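Local coordinates for RagB/SusD domain protein (Flavobacterium johnsoniae, PDB 5J90) that binds chitin as a SusD-like outer-membrane lipoprotein and probably helps deliver the polysaccharide for uptake in a chitin utilization system, at residues A[80-83]-A[84-87]; A[332-335]-A[336-340]; A[419-422]-A[423-426]. One frame throughout, in Å; residues are numbered along the deposited sequence.

Contact 1: A[80-83]-A[84-87]; sequences ALLD and NWNG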
loop_
_atom_site.group_PDB
_atom_site.type_symbol
_atom_site.label_atom_id
_atom_site.label_comp_id
_atom_site.label_asym_id
_atom_site.label_seq_id
_atom_site.Cartn_x
_atom_site.Cartn_y
_atom_site.Cartn_z
ATOM N N ALA A 80 7.094 -20.802 -4.278
ATOM C CA ALA A 80 6.198 -21.276 -5.325
ATOM C C ALA A 80 4.910 -21.690 -4.625
ATOM O O ALA A 80 4.778 -22.819 -4.148
ATOM C CB ALA A 80 6.823 -22.461 -6.094
ATOM N N LEU A 81 3.963 -20.764 -4.528
ATOM C CA LEU A 81 2.762 -21.046 -3.749
ATOM C C LEU A 81 1.965 -22.160 -4.406
ATOM O O LEU A 81 1.699 -22.114 -5.613
ATOM C CB LEU A 81 1.903 -19.788 -3.573
ATOM C CG LEU A 81 2.569 -18.608 -2.853
ATOM C CD1 LEU A 81 1.549 -17.512 -2.582
ATOM C CD2 LEU A 81 3.220 -19.062 -1.554
ATOM N N LEU A 82 1.595 -23.162 -3.615
ATOM C CA LEU A 82 0.927 -24.351 -4.150
ATOM C C LEU A 82 -0.569 -24.311 -3.873
ATOM O O LEU A 82 -1.004 -24.430 -2.724
ATOM C CB LEU A 82 1.556 -25.632 -3.588
ATOM C CG LEU A 82 3.045 -25.830 -3.901
ATOM C CD1 LEU A 82 3.533 -27.176 -3.372
ATOM C CD2 LEU A 82 3.342 -25.711 -5.400
ATOM N N ASP A 83 -1.355 -24.126 -4.931
ATOM C CA ASP A 83 -2.803 -23.987 -4.779
ATOM C C ASP A 83 -3.436 -25.223 -4.146
ATOM O O ASP A 83 -4.434 -25.119 -3.435
ATOM C CB ASP A 83 -3.474 -23.709 -6.126
ATOM C CG ASP A 83 -3.166 -22.320 -6.671
ATOM O OD1 ASP A 83 -2.342 -21.577 -6.085
ATOM O OD2 ASP A 83 -3.744 -21.977 -7.724
ATOM N N ASN A 84 -2.850 -26.391 -4.411
ATOM C CA ASN A 84 -3.366 -27.636 -3.856
ATOM C C ASN A 84 -3.148 -27.735 -2.343
ATOM O O ASN A 84 -3.864 -28.452 -1.650
ATOM C CB ASN A 84 -2.778 -28.856 -4.582
ATOM C CG ASN A 84 -1.266 -28.802 -4.700
ATOM O OD1 ASN A 84 -0.703 -27.822 -5.192
ATOM N ND2 ASN A 84 -0.597 -29.868 -4.265
ATOM N N TRP A 85 -2.173 -26.990 -1.830
ATOM C CA TRP A 85 -1.967 -26.897 -0.382
ATOM C C TRP A 85 -2.845 -25.811 0.236
ATOM O O TRP A 85 -3.543 -26.033 1.224
ATOM C CB TRP A 85 -0.512 -26.554 -0.070
ATOM C CG TRP A 85 0.489 -27.646 -0.332
ATOM C CD1 TRP A 85 0.270 -28.861 -0.929
ATOM C CD2 TRP A 85 1.878 -27.607 0.007
ATOM N NE1 TRP A 85 1.450 -29.580 -0.971
ATOM C CE2 TRP A 85 2.449 -28.831 -0.403
ATOM C CE3 TRP A 85 2.697 -26.655 0.626
ATOM C CZ2 TRP A 85 3.800 -29.123 -0.218
ATOM C CZ3 TRP A 85 4.036 -26.945 0.812
ATOM C CH2 TRP A 85 4.577 -28.173 0.392
ATOM N N ASN A 86 -2.799 -24.630 -0.369
ATOM C CA ASN A 86 -3.318 -23.432 0.283
ATOM C C ASN A 86 -4.834 -23.311 0.260
ATOM O O ASN A 86 -5.422 -22.587 1.066
ATOM C CB ASN A 86 -2.634 -22.190 -0.293
ATOM C CG ASN A 86 -1.135 -22.210 -0.075
ATOM O OD1 ASN A 86 -0.662 -22.699 0.955
ATOM N ND2 ASN A 86 -0.380 -21.701 -1.039
ATOM N N GLY A 87 -5.483 -24.035 -0.645
ATOM C CA GLY A 87 -6.932 -24.071 -0.670
ATOM C C GLY A 87 -7.541 -24.566 0.630
ATOM O O GLY A 87 -8.644 -24.166 0.990
HETATM O O HOH W 1 -1.649 -20.892 -3.509
HETATM O O HOH W 2 -6.369 -27.048 -1.528
#

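Contact 2: A[332-335]-A[336-340]; sequences AAEA and YFLRA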
loop_
_atom_site.group_PDB
_atom_site.type_symbol
_atom_site.label_atom_id
_atom_site.label_comp_id
_atom_site.label_asym_id
_atom_site.label_seq_id
_atom_site.Cartn_x
_atom_site.Cartn_y
_atom_site.Cartn_z
ATOM N N ALA A 332 -1.221 -14.073 27.327
ATOM C CA ALA A 332 -1.174 -12.811 28.045
ATOM C C ALA A 332 0.069 -11.985 27.691
ATOM O O ALA A 332 0.001 -10.755 27.650
ATOM C CB ALA A 332 -1.258 -13.064 29.554
ATOM N N ALA A 333 1.198 -12.639 27.433
ATOM C CA ALA A 333 2.417 -11.903 27.088
ATOM C C ALA A 333 2.195 -10.958 25.907
ATOM O O ALA A 333 2.681 -9.825 25.913
ATOM C CB ALA A 333 3.568 -12.853 26.797
ATOM N N GLU A 334 1.441 -11.415 24.910
ATOM C CA GLU A 334 1.163 -10.594 23.738
ATOM C C GLU A 334 0.467 -9.292 24.121
ATOM O O GLU A 334 0.738 -8.251 23.531
ATOM C CB GLU A 334 0.296 -11.355 22.730
ATOM C CG GLU A 334 -0.050 -10.494 21.512
ATOM C CD GLU A 334 -0.855 -11.202 20.440
ATOM O OE1 GLU A 334 -0.920 -12.452 20.438
ATOM O OE2 GLU A 334 -1.419 -10.488 19.581
ATOM N N ALA A 335 -0.438 -9.341 25.094
ATOM C CA ALA A 335 -1.115 -8.124 25.529
ATOM C C ALA A 335 -0.119 -7.090 26.069
ATOM O O ALA A 335 -0.261 -5.889 25.806
ATOM C CB ALA A 335 -2.182 -8.448 26.561
ATOM N N TYR A 336 0.883 -7.545 26.820
ATOM C CA TYR A 336 1.915 -6.637 27.308
ATOM C C TYR A 336 2.750 -6.059 26.174
ATOM O O TYR A 336 3.082 -4.870 26.200
ATOM C CB TYR A 336 2.827 -7.333 28.321
ATOM C CG TYR A 336 2.165 -7.569 29.659
ATOM C CD1 TYR A 336 1.645 -8.815 29.989
ATOM C CD2 TYR A 336 2.051 -6.536 30.590
ATOM C CE1 TYR A 336 1.040 -9.036 31.221
ATOM C CE2 TYR A 336 1.441 -6.745 31.814
ATOM C CZ TYR A 336 0.938 -7.989 32.121
ATOM O OH TYR A 336 0.331 -8.187 33.341
ATOM N N PHE A 337 3.101 -6.873 25.178
ATOM C CA PHE A 337 3.918 -6.378 24.073
ATOM C C PHE A 337 3.125 -5.455 23.147
ATOM O O PHE A 337 3.690 -4.525 22.565
ATOM C CB PHE A 337 4.556 -7.536 23.300
ATOM C CG PHE A 337 5.525 -8.353 24.125
ATOM C CD1 PHE A 337 6.582 -7.741 24.792
ATOM C CD2 PHE A 337 5.368 -9.724 24.249
ATOM C CE1 PHE A 337 7.476 -8.495 25.565
ATOM C CE2 PHE A 337 6.255 -10.472 25.018
ATOM C CZ PHE A 337 7.308 -9.856 25.667
ATOM N N LEU A 338 1.820 -5.694 23.034
ATOM C CA LEU A 338 0.956 -4.776 22.303
ATOM C C LEU A 338 0.905 -3.434 23.033
ATOM O O LEU A 338 1.058 -2.380 22.412
ATOM C CB LEU A 338 -0.450 -5.361 22.170
ATOM C CG LEU A 338 -0.582 -6.412 21.070
ATOM C CD1 LEU A 338 -1.856 -7.190 21.275
ATOM C CD2 LEU A 338 -0.576 -5.737 19.705
ATOM N N ARG A 339 0.699 -3.477 24.347
ATOM C CA ARG A 339 0.671 -2.246 25.136
ATOM C C ARG A 339 2.019 -1.529 25.111
ATOM O O ARG A 339 2.059 -0.298 25.054
ATOM C CB ARG A 339 0.229 -2.527 26.573
ATOM C CG ARG A 339 -1.239 -2.941 26.703
ATOM C CD ARG A 339 -1.510 -3.568 28.076
ATOM N NE ARG A 339 -1.411 -2.580 29.131
ATOM C CZ ARG A 339 -1.226 -2.850 30.421
ATOM N NH1 ARG A 339 -1.084 -4.097 30.874
ATOM N NH2 ARG A 339 -1.169 -1.847 31.271
ATOM N N ALA A 340 3.117 -2.282 25.127
ATOM C CA ALA A 340 4.447 -1.685 25.056
ATOM C C ALA A 340 4.621 -0.894 23.765
ATOM O O ALA A 340 5.098 0.244 23.784
ATOM C CB ALA A 340 5.536 -2.753 25.189
#

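Contact 3: A[419-422]-A[423-426]; sequences KIIT and QKWI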
loop_
_atom_site.group_PDB
_atom_site.type_symbol
_atom_site.label_atom_id
_atom_site.label_comp_id
_atom_site.label_asym_id
_atom_site.label_seq_id
_atom_site.Cartn_x
_atom_site.Cartn_y
_atom_site.Cartn_z
ATOM N N LYS A 419 13.133 -4.735 19.749
ATOM C CA LYS A 419 13.216 -5.490 20.996
ATOM C C LYS A 419 11.850 -6.044 21.369
ATOM O O LYS A 419 11.717 -7.231 21.675
ATOM C CB LYS A 419 13.755 -4.613 22.130
ATOM C CG LYS A 419 15.248 -4.320 22.016
ATOM C CD LYS A 419 15.668 -3.294 23.060
ATOM C CE LYS A 419 17.133 -2.898 22.892
ATOM N NZ LYS A 419 18.074 -3.942 23.407
ATOM N N ILE A 420 10.839 -5.182 21.351
ATOM C CA ILE A 420 9.480 -5.595 21.689
ATOM C C ILE A 420 8.983 -6.741 20.804
ATOM O O ILE A 420 8.487 -7.763 21.299
ATOM C CB ILE A 420 8.514 -4.399 21.598
ATOM C CG1 ILE A 420 8.823 -3.403 22.719
ATOM C CG2 ILE A 420 7.070 -4.870 21.680
ATOM C CD1 ILE A 420 8.164 -2.034 22.529
ATOM N N ILE A 421 9.131 -6.584 19.495
ATOM C CA ILE A 421 8.627 -7.599 18.574
ATOM C C ILE A 421 9.446 -8.894 18.666
ATOM O O ILE A 421 8.895 -9.984 18.523
ATOM C CB ILE A 421 8.569 -7.077 17.120
ATOM C CG1 ILE A 421 7.675 -5.827 17.018
ATOM C CG2 ILE A 421 8.072 -8.173 16.179
ATOM C CD1 ILE A 421 6.245 -6.037 17.462
ATOM N N THR A 422 10.752 -8.791 18.919
ATOM C CA THR A 422 11.563 -10.003 19.095
ATOM C C THR A 422 11.042 -10.820 20.281
ATOM O O THR A 422 10.843 -12.033 20.172
ATOM C CB THR A 422 13.053 -9.662 19.315
ATOM O OG1 THR A 422 13.576 -9.041 18.135
ATOM C CG2 THR A 422 13.866 -10.920 19.615
ATOM N N GLN A 423 10.792 -10.149 21.400
ATOM C CA GLN A 423 10.295 -10.845 22.584
ATOM C C GLN A 423 8.870 -11.358 22.380
ATOM O O GLN A 423 8.506 -12.440 22.851
ATOM C CB GLN A 423 10.431 -9.957 23.818
ATOM C CG GLN A 423 11.889 -9.827 24.258
ATOM C CD GLN A 423 12.519 -11.174 24.592
ATOM O OE1 GLN A 423 11.889 -12.033 25.213
ATOM N NE2 GLN A 423 13.772 -11.363 24.176
ATOM N N LYS A 424 8.075 -10.596 21.640
ATOM C CA LYS A 424 6.723 -11.005 21.290
ATOM C C LYS A 424 6.760 -12.277 20.435
ATOM O O LYS A 424 6.008 -13.239 20.667
ATOM C CB LYS A 424 6.082 -9.851 20.518
ATOM C CG LYS A 424 4.598 -9.934 20.321
ATOM C CD LYS A 424 4.157 -8.650 19.603
ATOM C CE LYS A 424 2.678 -8.623 19.357
ATOM N NZ LYS A 424 2.382 -7.573 18.337
ATOM N N TRP A 425 7.659 -12.282 19.459
ATOM C CA TRP A 425 7.858 -13.416 18.568
ATOM C C TRP A 425 8.263 -14.668 19.363
ATOM O O TRP A 425 7.697 -15.743 19.163
ATOM C CB TRP A 425 8.903 -13.014 17.529
ATOM C CG TRP A 425 9.302 -14.008 16.460
ATOM C CD1 TRP A 425 8.732 -14.163 15.225
ATOM C CD2 TRP A 425 10.439 -14.884 16.486
ATOM N NE1 TRP A 425 9.416 -15.108 14.500
ATOM C CE2 TRP A 425 10.466 -15.575 15.254
ATOM C CE3 TRP A 425 11.424 -15.170 17.441
ATOM C CZ2 TRP A 425 11.446 -16.517 14.942
ATOM C CZ3 TRP A 425 12.392 -16.119 17.133
ATOM C CH2 TRP A 425 12.396 -16.779 15.895
ATOM N N ILE A 426 9.213 -14.533 20.286
ATOM C CA ILE A 426 9.596 -15.695 21.092
ATOM C C ILE A 426 8.406 -16.200 21.915
ATOM O O ILE A 426 8.143 -17.405 21.962
ATOM C CB ILE A 426 10.804 -15.415 22.025
ATOM C CG1 ILE A 426 12.043 -15.050 21.210
ATOM C CG2 ILE A 426 11.097 -16.645 22.904
ATOM C CD1 ILE A 426 13.201 -14.490 22.054
#

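Contact 1: A[80-83]-A[84-87]
Leu82 and Trp85 meet at the start of helix 83-108, their side chains side by side and pointing the same way. The apolar part is a CH-pi contact: Leu82 CD1 sits over one face of the indole, 3.7 Å from the centroid of the six-membered ring of Trp85 and 15° off its normal. Leu82 CG lies anti to its own carbonyl carbon (chi1 -60°), which carries the methyl out over the ring while CB stays near Trp85 CG.

The backbone bonds are those of a first helical turn. Leu82, at the N-cap position, has a carbonyl oxygen gripped twice: Asn86 N reaches Leu82 O at 3.0 Å nearly end-on, whereas Trp85 N bonds the same oxygen from above the carbonyl plane. Gly87 N to Asp83 O (3.2 Å) continues the series.

A water bridges the polar side chains, donating to Asp83 OD1 (2.8 Å) and accepting from Asn86 ND2 (2.9 Å). Both residues also bond across to loops, Asp83 OD1 to Asn469 and Asn86 OD1 to Asn76 ND2, while Asn76 OD1 takes the bond from Leu82 N.

Replacing Trp85 with an alanine would probably leave Leu82 CD1 without the ring face it rests on and open a gap beside Asn75. The helix start is thus probably held on one flank by a leucine-indole contact and on another by carboxylate, amide and water.

Contact 2: A[332-335]-A[336-340]
Leu338 folds back along the preceding turn of helix 332-344 onto Glu334, four residues earlier. Its CB lies 3.4 Å from Glu334 O, the carbonyl that also takes the bond from Leu338 N at 2.8 Å. With CG anti to the carbonyl carbon of Leu338 (chi1 -79°), the branch point stays over that oxygen, CG to Glu334 O being 3.3 Å. From there CD1 continues up the glutamate chain, 3.8 Å from Glu334 CG and 3.7 Å from Glu334 OE2, and the two side chains cross obliquely. The other methyl, CD2, leans toward Lys424 of helix 413-428. Glu334 is stretched out beyond CG, and its carboxylate is committed outside the turn, OE1 forming a salt bridge with Arg209 of helix 196-213.

This is an i to i+4 contact within one alpha-helix of the SusD fold, a largely helical architecture related to tetratricopeptide repeats. Helix 332-344 is wedged among helices 196-213, 353-368 and 413-428, which explains why most residues here are buried.

On another flank, the Phe337 ring lies against the turn that holds Ala333. Its CD2 is 3.2 Å from Ala333 O, which also accepts the bond from Phe337 N, and Ala333 CB approaches Phe337 CE2 at 4.0 Å. Tyr336 lays CD1 3.5 Å from Ala332 O, and its hydroxyl bonds to the carbonyl of Leu238. Arg339 CG rests against Ala335 O, while the guanidinium leads off through NE to the carbonyl of Met349.

Contact 3: A[419-422]-A[423-426]
Ile421 O takes the shortest bond here, from Trp425 N at 2.8 Å, with an N-H...O angle of 158°. The same oxygen is brushed by carbon, Trp425 CB standing 3.2 Å from Ile421 O. Trp425 CG is anti to the backbone N (chi1 -180°), a torsion that swings the indole away from the preceding turn; its NE1 bonds to the carbonyl of Ser61, and the ring meets Tyr63 with the planes about 60° apart.

One residue further along, Ile426 N bonds to Thr422 O at 3.0 Å, and Ile426 CG1 comes within 3.4 Å of that oxygen. Thr422 OG1 is bonded to Gln418 O, a turn earlier, and to Asn401 ND2, which satisfies a hydroxyl buried within the fold.

These i to i+4 bonds belong to helix 413-428, a buried alpha-helix of the SusD fold, with helices 269-277, 332-344 and 353-368 against it.

Among side chains, Ile421 and Lys424 run alongside each other in the same direction, touching at Ile421 CD1 and Lys424 CD, 4.0 Å apart. The lysine chain is extended beyond CG, and past that touch its ammonium continues to a salt bridge with Asp438 of helix 432-442. Gln423 CG lies 3.7 Å from Lys419 O, and the amide beyond it bonds to Tyr376 and Arg282.

How the contacts relate
From the N terminus, contact 1 comes first, where the loop after strand 64-65 turns into helix 83-108. The chain then runs through many helices before contact 2 in helix 332-344, and contact 3 follows in helix 413-428. The three lie in series, none nested or crossed; contacts 2 and 3 are turns within a helix, contact 1 is a loop-to-helix junction, and none closes a long loop. Contact 1 stands apart, its centre 33 Å from that of contact 2 and 29 Å from that of contact 3, across the chain's centre. Contacts 2 and 3 touch: Phe337 packs on helix 413-428, joining the two helices.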